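Local coordinates for protein putative esterase/lipase/thioesterase (Silicibacter sp., PDB 2PBL) that probably hydrolyses ester or thioester bonds, as a putative esterase, lipase or thioesterase of the alpha/beta-hydrolase fold, at residues V69-M75 against P99-C104; I112-S117 against H141-M146; S117-T121 against V151-V156. One frame throughout, in Å; residues are numbered along the deposited sequence.

Contact 1: residues V69-M75 against P99-C104; sequences VHGGYWM and PSYELC
The hydroxyl of Tyr101 donates to the carbonyl oxygen of His70, OH to O 2.7 Å, approaching from above the carbonyl plane, 46° out of it. This bond ties together two loops that leave the C-terminal ends of the neighbouring parallel strands 64-69 and 94-99 of an alpha/beta-hydrolase sheet. The first carries His-Gly-Gly, a sequence which in the hormone-sensitive-lipase-like relatives of this fold helps form the oxyanion hole; a similar role here is plausible. The same two residues also stack: the rings of His70 and Tyr101 form an offset pair with centroids 4.7 Å apart and planes at 20°, CE2 of Tyr101 lying over the rim of the imidazole. In His70 CG sits between the backbone N and the carbonyl carbon (chi1 79°), which brings the ring against the tyrosine. Its rotation is fixed at both nitrogens. ND1 donates to Gly71 O at 2.8 Å, with the acceptor in the ring plane, while NE2 meets a water that donates to Tyr101 O. Trp82 stacks on the imidazole as well. A second water accepts from His70 N and donates to Pro99 O, bridging the loops close to where they leave the sheet. There Val69 CG1 rests against Tyr101 CE2 at 4.1 Å. Farther out, the amide N of Cys104 donates to Trp74 O at 2.8 Å. Leu103 CD1 packs against the backbone carbonyl of Met75, a selenomethionine, and CB of Trp74 lies 4.1 Å from Cys104 SG. Beyond them a third water donates to two carbonyl oxygens, reaching Met75 O at 2.6 Å and Cys104 O at 2.7 Å.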
loop_
_atom_site.group_PDB
_atom_site.type_symbol
_atom_site.label_atom_id
_atom_site.label_comp_id
_atom_site.label_asym_id
_atom_site.label_seq_id
_atom_site.Cartn_x
_atom_site.Cartn_y
_atom_site.Cartn_z
ATOM N N VAL A 69 -0.340 2.280 -2.445
ATOM C CA VAL A 69 0.166 1.028 -2.991
ATOM C C VAL A 69 -0.789 -0.097 -2.616
ATOM O O VAL A 69 -1.003 -0.395 -1.448
ATOM C CB VAL A 69 1.595 0.708 -2.519
ATOM C CG1 VAL A 69 2.108 -0.528 -3.232
ATOM C CG2 VAL A 69 2.545 1.910 -2.761
ATOM N N HIS A 70 -1.320 -0.737 -3.650
ATOM C CA HIS A 70 -2.315 -1.779 -3.534
ATOM C C HIS A 70 -1.771 -3.124 -3.091
ATOM O O HIS A 70 -0.559 -3.399 -3.190
ATOM C CB HIS A 70 -3.070 -1.922 -4.869
ATOM C CG HIS A 70 -2.338 -2.687 -5.936
ATOM N ND1 HIS A 70 -2.265 -4.069 -5.937
ATOM C CD2 HIS A 70 -1.730 -2.280 -7.078
ATOM C CE1 HIS A 70 -1.605 -4.470 -7.006
ATOM N NE2 HIS A 70 -1.281 -3.408 -7.723
ATOM N N GLY A 71 -2.681 -3.956 -2.589
ATOM C CA GLY A 71 -2.314 -5.261 -2.131
ATOM C C GLY A 71 -2.697 -6.396 -3.086
ATOM O O GLY A 71 -3.020 -6.186 -4.276
ATOM N N GLY A 72 -2.703 -7.598 -2.513
ATOM C CA GLY A 72 -2.865 -8.836 -3.269
ATOM C C GLY A 72 -1.735 -9.848 -3.089
ATOM O O GLY A 72 -1.530 -10.703 -3.976
ATOM N N TYR A 73 -1.032 -9.755 -1.943
ATOM C CA TYR A 73 0.027 -10.642 -1.529
ATOM C C TYR A 73 1.115 -10.684 -2.594
ATOM O O TYR A 73 1.596 -11.743 -2.909
ATOM C CB TYR A 73 -0.504 -12.061 -1.215
ATOM C CG TYR A 73 -1.110 -12.250 0.191
ATOM C CD1 TYR A 73 -0.305 -12.202 1.309
ATOM C CD2 TYR A 73 -2.436 -12.577 0.365
ATOM C CE1 TYR A 73 -0.818 -12.404 2.562
ATOM C CE2 TYR A 73 -2.968 -12.777 1.617
ATOM C CZ TYR A 73 -2.149 -12.701 2.711
ATOM O OH TYR A 73 -2.663 -12.912 3.967
ATOM N N TRP A 74 1.385 -9.541 -3.235
ATOM C CA TRP A 74 2.442 -9.449 -4.258
ATOM C C TRP A 74 2.275 -10.429 -5.442
ATOM O O TRP A 74 3.242 -10.707 -6.154
ATOM C CB TRP A 74 3.790 -9.741 -3.584
ATOM C CG TRP A 74 4.167 -8.955 -2.378
ATOM C CD1 TRP A 74 4.708 -7.691 -2.354
ATOM C CD2 TRP A 74 4.089 -9.372 -1.013
ATOM N NE1 TRP A 74 4.957 -7.306 -1.070
ATOM C CE2 TRP A 74 4.573 -8.313 -0.222
ATOM C CE3 TRP A 74 3.643 -10.537 -0.373
ATOM C CZ2 TRP A 74 4.639 -8.393 1.162
ATOM C CZ3 TRP A 74 3.721 -10.618 0.991
ATOM C CH2 TRP A 74 4.212 -9.556 1.750
HETATM N N MSE A 75 1.069 -10.986 -5.630
HETATM C CA MSE A 75 0.825 -11.983 -6.676
HETATM C C MSE A 75 -0.448 -11.762 -7.514
HETATM O O MSE A 75 -0.742 -12.556 -8.434
HETATM C CB MSE A 75 0.817 -13.355 -6.028
HETATM C CG MSE A 75 -0.299 -13.561 -5.052
HETATM SE SE MSE A 75 -0.251 -15.395 -4.362
HETATM C CE MSE A 75 1.325 -15.486 -3.660
ATOM N N PRO A 99 0.867 3.079 -8.095
ATOM C CA PRO A 99 1.603 2.253 -9.046
ATOM C C PRO A 99 1.152 0.809 -9.119
ATOM O O PRO A 99 0.513 0.264 -8.181
ATOM C CB PRO A 99 3.017 2.263 -8.451
ATOM C CG PRO A 99 2.750 2.266 -7.012
ATOM C CD PRO A 99 1.545 3.149 -6.795
ATOM N N SER A 100 1.497 0.205 -10.257
ATOM C CA SER A 100 1.471 -1.217 -10.450
ATOM C C SER A 100 2.937 -1.619 -10.237
ATOM O O SER A 100 3.846 -0.750 -10.093
ATOM C CB SER A 100 1.035 -1.566 -11.880
ATOM O OG SER A 100 -0.360 -1.477 -12.084
ATOM N N TYR A 101 3.145 -2.916 -10.277
ATOM C CA TYR A 101 4.430 -3.531 -10.076
ATOM C C TYR A 101 4.344 -4.963 -10.558
ATOM O O TYR A 101 3.240 -5.517 -10.643
ATOM C CB TYR A 101 4.791 -3.462 -8.609
ATOM C CG TYR A 101 3.718 -3.922 -7.627
ATOM C CD1 TYR A 101 3.601 -5.278 -7.237
ATOM C CD2 TYR A 101 2.848 -2.996 -7.052
ATOM C CE1 TYR A 101 2.614 -5.681 -6.329
ATOM C CE2 TYR A 101 1.878 -3.387 -6.122
ATOM C CZ TYR A 101 1.752 -4.712 -5.776
ATOM O OH TYR A 101 0.771 -5.037 -4.864
ATOM N N GLU A 102 5.482 -5.531 -10.931
ATOM C CA GLU A 102 5.531 -6.943 -11.303
ATOM C C GLU A 102 5.236 -7.784 -10.070
ATOM O O GLU A 102 5.417 -7.353 -8.931
ATOM C CB GLU A 102 6.843 -7.331 -11.932
ATOM C CG GLU A 102 7.079 -6.617 -13.213
ATOM C CD GLU A 102 8.368 -7.070 -13.852
ATOM O OE1 GLU A 102 9.342 -6.358 -13.667
ATOM O OE2 GLU A 102 8.405 -8.170 -14.443
ATOM N N LEU A 103 4.780 -8.996 -10.339
ATOM C CA LEU A 103 4.264 -9.884 -9.319
ATOM C C LEU A 103 5.091 -11.133 -9.203
ATOM O O LEU A 103 5.799 -11.511 -10.131
ATOM C CB LEU A 103 2.846 -10.276 -9.720
ATOM C CG LEU A 103 1.833 -9.147 -9.929
ATOM C CD1 LEU A 103 0.485 -9.638 -10.483
ATOM C CD2 LEU A 103 1.616 -8.430 -8.615
ATOM N N CYS A 104 5.020 -11.738 -8.023
ATOM C CA CYS A 104 5.642 -12.995 -7.788
ATOM C C CYS A 104 4.740 -13.961 -8.559
ATOM O O CYS A 104 3.518 -13.735 -8.601
ATOM C CB CYS A 104 5.680 -13.339 -6.324
ATOM S SG CYS A 104 6.603 -12.180 -5.271
HETATM O O HOH W 1 0.877 -4.481 -9.253
HETATM O O HOH W 2 -1.315 0.932 -6.257
HETATM O O HOH W 3 1.057 -13.902 -9.775
#

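Contact 2: residues I112-S117 against H141-M146; sequences ITQQIS and HLVARM
Helix 112-117 crosses helix 141-145 at -66°, their axes approaching to 9.4 Å. Both belong to one of the two helical layers that flank the sheet of the alpha/beta-hydrolase fold, and the second continues from the probable nucleophile elbow. At one end of the crossing Leu142 packs against Ile112, Thr113 and Ile116: its CD2 lies 3.7 Å from Ile112 CG2 and 3.8 Å from Ile116 CG1, Ile116 meeting it at about a right angle. The same methyl touches Thr113 OG1, which comes at the edge of the His141 ring, 3.6 Å from CE1. That hydroxyl is satisfied by Glu194, whose carboxylate also forms a salt bridge with Arg145 NE and whose backbone O accepts from His141 NE2. Thr113 OG1 lies beside the backbone N (chi1 -73°), which leaves CG2 anti to that N and turned to the arginine, with NH2 of Arg145 3.8 Å away. Arg145 bends at chi2 and chi3, and its CG lies over one face of the His141 ring. At the other end the selenomethionine Met146 curls back across the interface. Its SE lies 3.8 Å from Ile116 CG2 and 3.6 Å from Ser117 CA, and its terminal methyl CE meets the carbonyl oxygen of Thr113 at 3.4 Å.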
loop_
_atom_site.group_PDB
_atom_site.type_symbol
_atom_site.label_atom_id
_atom_site.label_comp_id
_atom_site.label_asym_id
_atom_site.label_seq_id
_atom_site.Cartn_x
_atom_site.Cartn_y
_atom_site.Cartn_z
ATOM N N ILE A 112 10.164 -6.138 -5.963
ATOM C CA ILE A 112 8.969 -5.313 -5.917
ATOM C C ILE A 112 9.198 -4.043 -5.086
ATOM O O ILE A 112 8.783 -2.924 -5.432
ATOM C CB ILE A 112 7.731 -6.093 -5.359
ATOM C CG1 ILE A 112 7.424 -7.322 -6.241
ATOM C CG2 ILE A 112 6.500 -5.144 -5.367
ATOM C CD1 ILE A 112 6.292 -8.185 -5.747
ATOM N N THR A 113 9.853 -4.231 -3.961
ATOM C CA THR A 113 10.257 -3.120 -3.108
ATOM C C THR A 113 11.050 -2.043 -3.909
ATOM O O THR A 113 10.770 -0.817 -3.826
ATOM C CB THR A 113 11.049 -3.753 -1.918
ATOM O OG1 THR A 113 10.067 -4.400 -1.082
ATOM C CG2 THR A 113 11.712 -2.683 -1.091
ATOM N N GLN A 114 11.976 -2.523 -4.749
ATOM C CA GLN A 114 12.816 -1.645 -5.569
ATOM C C GLN A 114 11.942 -0.917 -6.578
ATOM O O GLN A 114 12.120 0.262 -6.778
ATOM C CB GLN A 114 14.014 -2.420 -6.199
ATOM C CG GLN A 114 14.943 -2.961 -5.197
ATOM C CD GLN A 114 15.647 -1.892 -4.414
ATOM O OE1 GLN A 114 16.097 -0.904 -4.981
ATOM N NE2 GLN A 114 15.753 -2.080 -3.095
ATOM N N GLN A 115 10.962 -1.606 -7.171
ATOM C CA GLN A 115 10.015 -0.994 -8.093
ATOM C C GLN A 115 9.149 0.098 -7.466
ATOM O O GLN A 115 8.943 1.157 -8.063
ATOM C CB GLN A 115 9.115 -2.056 -8.722
ATOM C CG GLN A 115 9.855 -2.906 -9.722
ATOM C CD GLN A 115 9.026 -4.055 -10.353
ATOM O OE1 GLN A 115 7.782 -4.062 -10.331
ATOM N NE2 GLN A 115 9.748 -5.015 -10.968
ATOM N N ILE A 116 8.671 -0.141 -6.237
ATOM C CA ILE A 116 7.900 0.878 -5.509
ATOM C C ILE A 116 8.783 2.094 -5.278
ATOM O O ILE A 116 8.326 3.231 -5.442
ATOM C CB ILE A 116 7.314 0.329 -4.176
ATOM C CG1 ILE A 116 6.417 -0.858 -4.461
ATOM C CG2 ILE A 116 6.509 1.394 -3.473
ATOM C CD1 ILE A 116 5.371 -0.510 -5.550
ATOM N N SER A 117 10.065 1.885 -4.955
ATOM C CA SER A 117 10.966 2.985 -4.796
ATOM C C SER A 117 11.078 3.805 -6.101
ATOM O O SER A 117 11.056 5.030 -6.083
ATOM C CB SER A 117 12.368 2.510 -4.386
ATOM O OG SER A 117 13.223 3.641 -4.204
ATOM N N HIS A 141 3.067 -3.317 3.408
ATOM C CA HIS A 141 4.456 -3.739 3.497
ATOM C C HIS A 141 5.335 -2.835 2.640
ATOM O O HIS A 141 6.367 -2.283 3.097
ATOM C CB HIS A 141 4.592 -5.180 3.051
ATOM C CG HIS A 141 5.996 -5.552 2.695
ATOM N ND1 HIS A 141 6.492 -5.367 1.430
ATOM C CD2 HIS A 141 7.010 -6.044 3.444
ATOM C CE1 HIS A 141 7.768 -5.708 1.417
ATOM N NE2 HIS A 141 8.107 -6.139 2.624
ATOM N N LEU A 142 4.915 -2.618 1.415
ATOM C CA LEU A 142 5.734 -1.849 0.473
ATOM C C LEU A 142 5.893 -0.367 0.877
ATOM O O LEU A 142 6.970 0.222 0.749
ATOM C CB LEU A 142 5.138 -1.982 -0.919
ATOM C CG LEU A 142 5.194 -3.391 -1.546
ATOM C CD1 LEU A 142 4.222 -3.502 -2.724
ATOM C CD2 LEU A 142 6.681 -3.739 -1.928
ATOM N N VAL A 143 4.838 0.254 1.402
ATOM C CA VAL A 143 5.009 1.644 1.840
ATOM C C VAL A 143 5.889 1.729 3.091
ATOM O O VAL A 143 6.638 2.676 3.229
ATOM C CB VAL A 143 3.691 2.466 1.985
ATOM C CG1 VAL A 143 3.034 2.673 0.622
ATOM C CG2 VAL A 143 2.742 1.873 3.022
ATOM N N ALA A 144 5.856 0.714 3.963
ATOM C CA ALA A 144 6.718 0.674 5.138
ATOM C C ALA A 144 8.231 0.612 4.753
ATOM O O ALA A 144 9.038 1.320 5.324
ATOM C CB ALA A 144 6.353 -0.473 6.000
ATOM N N ARG A 145 8.549 -0.137 3.729
ATOM C CA ARG A 145 9.917 -0.258 3.204
ATOM C C ARG A 145 10.454 1.038 2.624
ATOM O O ARG A 145 11.676 1.184 2.429
ATOM C CB ARG A 145 9.929 -1.306 2.093
ATOM C CG ARG A 145 9.487 -2.679 2.496
ATOM C CD ARG A 145 10.508 -3.301 3.412
ATOM N NE ARG A 145 11.725 -3.606 2.625
ATOM C CZ ARG A 145 12.960 -3.110 2.785
ATOM N NH1 ARG A 145 13.295 -2.230 3.721
ATOM N NH2 ARG A 145 13.890 -3.516 1.934
HETATM N N MSE A 146 9.547 1.958 2.242
HETATM C CA MSE A 146 9.957 3.249 1.674
HETATM C C MSE A 146 10.622 4.156 2.686
HETATM O O MSE A 146 11.240 5.146 2.299
HETATM C CB MSE A 146 8.774 3.952 1.053
HETATM C CG MSE A 146 8.141 3.241 -0.154
HETATM SE SE MSE A 146 9.477 2.866 -1.518
HETATM C CE MSE A 146 9.852 0.890 -1.034
#

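Contact 3: residues S117-T121 against V151-V156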
loop_
_atom_site.group_PDB
_atom_site.type_symbol
_atom_site.label_atom_id
_atom_site.label_comp_id
_atom_site.label_asym_id
_atom_site.label_seq_id
_atom_site.Cartn_x
_atom_site.Cartn_y
_atom_site.Cartn_z
ATOM N N SER A 117 10.065 1.885 -4.955
ATOM C CA SER A 117 10.966 2.985 -4.796
ATOM C C SER A 117 11.078 3.805 -6.101
ATOM O O SER A 117 11.056 5.030 -6.083
ATOM C CB SER A 117 12.368 2.510 -4.386
ATOM O OG SER A 117 13.223 3.641 -4.204
ATOM N N GLN A 118 11.239 3.115 -7.210
ATOM C CA GLN A 118 11.287 3.739 -8.503
ATOM C C GLN A 118 9.989 4.525 -8.808
ATOM O O GLN A 118 10.038 5.650 -9.326
ATOM C CB GLN A 118 11.573 2.685 -9.584
ATOM C CG GLN A 118 12.964 2.074 -9.523
ATOM C CD GLN A 118 14.076 3.116 -9.769
ATOM O OE1 GLN A 118 14.010 3.927 -10.725
ATOM N NE2 GLN A 118 15.102 3.094 -8.915
ATOM N N ALA A 119 8.838 3.947 -8.452
ATOM C CA ALA A 119 7.539 4.570 -8.680
ATOM C C ALA A 119 7.331 5.831 -7.856
ATOM O O ALA A 119 6.913 6.835 -8.404
ATOM C CB ALA A 119 6.403 3.569 -8.391
ATOM N N VAL A 120 7.621 5.764 -6.550
ATOM C CA VAL A 120 7.460 6.904 -5.636
ATOM C C VAL A 120 8.357 8.017 -6.148
ATOM O O VAL A 120 7.915 9.159 -6.254
ATOM C CB VAL A 120 7.814 6.517 -4.172
ATOM C CG1 VAL A 120 7.836 7.711 -3.254
ATOM C CG2 VAL A 120 6.839 5.415 -3.601
ATOM N N THR A 121 9.596 7.657 -6.501
ATOM C CA THR A 121 10.586 8.608 -7.023
ATOM C C THR A 121 10.076 9.336 -8.253
ATOM O O THR A 121 10.171 10.544 -8.298
ATOM C CB THR A 121 11.942 7.939 -7.322
ATOM O OG1 THR A 121 12.484 7.466 -6.082
ATOM C CG2 THR A 121 12.931 8.919 -7.960
ATOM N N VAL A 151 16.730 2.140 0.542
ATOM C CA VAL A 151 15.780 1.842 -0.517
ATOM C C VAL A 151 15.353 3.060 -1.346
ATOM O O VAL A 151 15.408 3.018 -2.581
ATOM C CB VAL A 151 14.562 1.080 0.057
ATOM C CG1 VAL A 151 13.519 0.805 -0.996
ATOM C CG2 VAL A 151 15.035 -0.257 0.690
ATOM N N LEU A 152 14.908 4.131 -0.690
ATOM C CA LEU A 152 14.398 5.339 -1.380
ATOM C C LEU A 152 15.433 6.493 -1.298
ATOM O O LEU A 152 16.068 6.625 -0.279
ATOM C CB LEU A 152 13.084 5.738 -0.689
ATOM C CG LEU A 152 12.256 6.836 -1.346
ATOM C CD1 LEU A 152 11.597 6.294 -2.549
ATOM C CD2 LEU A 152 11.225 7.322 -0.356
ATOM N N PRO A 153 15.655 7.256 -2.387
ATOM C CA PRO A 153 16.624 8.347 -2.342
ATOM C C PRO A 153 16.307 9.367 -1.251
ATOM O O PRO A 153 15.137 9.613 -0.981
ATOM C CB PRO A 153 16.523 9.009 -3.743
ATOM C CG PRO A 153 15.961 7.970 -4.617
ATOM C CD PRO A 153 15.072 7.113 -3.727
ATOM N N GLU A 154 17.352 9.903 -0.622
ATOM C CA GLU A 154 17.228 10.954 0.416
ATOM C C GLU A 154 16.287 12.097 -0.020
ATOM O O GLU A 154 15.434 12.566 0.749
ATOM C CB GLU A 154 18.626 11.535 0.674
ATOM C CG GLU A 154 18.689 12.659 1.667
ATOM C CD GLU A 154 18.606 12.164 3.080
ATOM O OE1 GLU A 154 17.548 12.381 3.740
ATOM O OE2 GLU A 154 19.604 11.529 3.507
ATOM N N ALA A 155 16.469 12.574 -1.239
ATOM C CA ALA A 155 15.660 13.674 -1.758
ATOM C C ALA A 155 14.134 13.419 -1.724
ATOM O O ALA A 155 13.322 14.364 -1.659
ATOM C CB ALA A 155 16.073 14.026 -3.190
ATOM N N VAL A 156 13.742 12.162 -1.774
ATOM C CA VAL A 156 12.310 11.804 -1.711
ATOM C C VAL A 156 11.955 11.530 -0.259
ATOM O O VAL A 156 10.974 12.003 0.280
ATOM C CB VAL A 156 11.984 10.533 -2.564
ATOM C CG1 VAL A 156 10.477 10.368 -2.719
ATOM C CG2 VAL A 156 12.621 10.662 -3.891
#
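Ser117 sets its CB beside the methyl CG1 of Val151, 4.0 Å away, and its hydroxyl against the backbone. OG donates to Val151 O at 2.8 Å, rising above the carbonyl plane, 42° out of it. The torsion that allows this places OG anti to the backbone N (chi1 -178°), directed outward from helix 109-126 to the loop instead of back to a carbonyl of its own helix. CD1 of Leu152 lies 3.5 Å from the serine OG. An alanine in place of Ser117 is likely to leave Val151 O without this donor and to let the loop shift against the helix. The loop runs on from helix 138-145 to the short helix 154-157, which precedes strand 160-166. Both segments thus belong to connections between parallel strands in the alpha/beta-hydrolase fold, packed together on one face of the sheet. One turn along helix 109-126, OG1 of Thr121 donates to Ser117 O at 2.8 Å. The backbone N of Thr121 reaches that oxygen from the opposite face of its plane, so two donors grip it. From there OG1 borders the ring of Pro153, 3.5 Å from CD, the proline occupying the N-cap position of the short helix. Leu152 O accepts from the hydroxyl of Tyr203. On the inner side Val120 supplies the apolar part: CG1 lies 4.1 Å from Leu152 CD1, the two side chains crossing at about a right angle. From the other segment Val156 slants across from the first turn of the short helix, bringing CG1 to 3.8 Å from Val120 CG1 and CG2 near Thr121 OG1.

In the fold
Contacts 1 and 2 lie in the buried core, whereas contact 3 is partly buried and reaches the surface at Pro153. Contact 1 joins loops above the strand ends through polar bonds, waters and a ring stack, next to the probable catalytic residues. Contact 2 is mostly apolar between two helices, its polar ends served by Glu194. Contact 3 mixes a serine-to-backbone bond with small aliphatic packing. Helix 109-126 takes part in contacts 2 and 3 and shares Ser117 between them, while Met146 and Val151 touch where the two meet. Contact 1 joins the same helix through Glu102 N, which probably bonds Gln115 OE1, and through Tyr101 against Ile112.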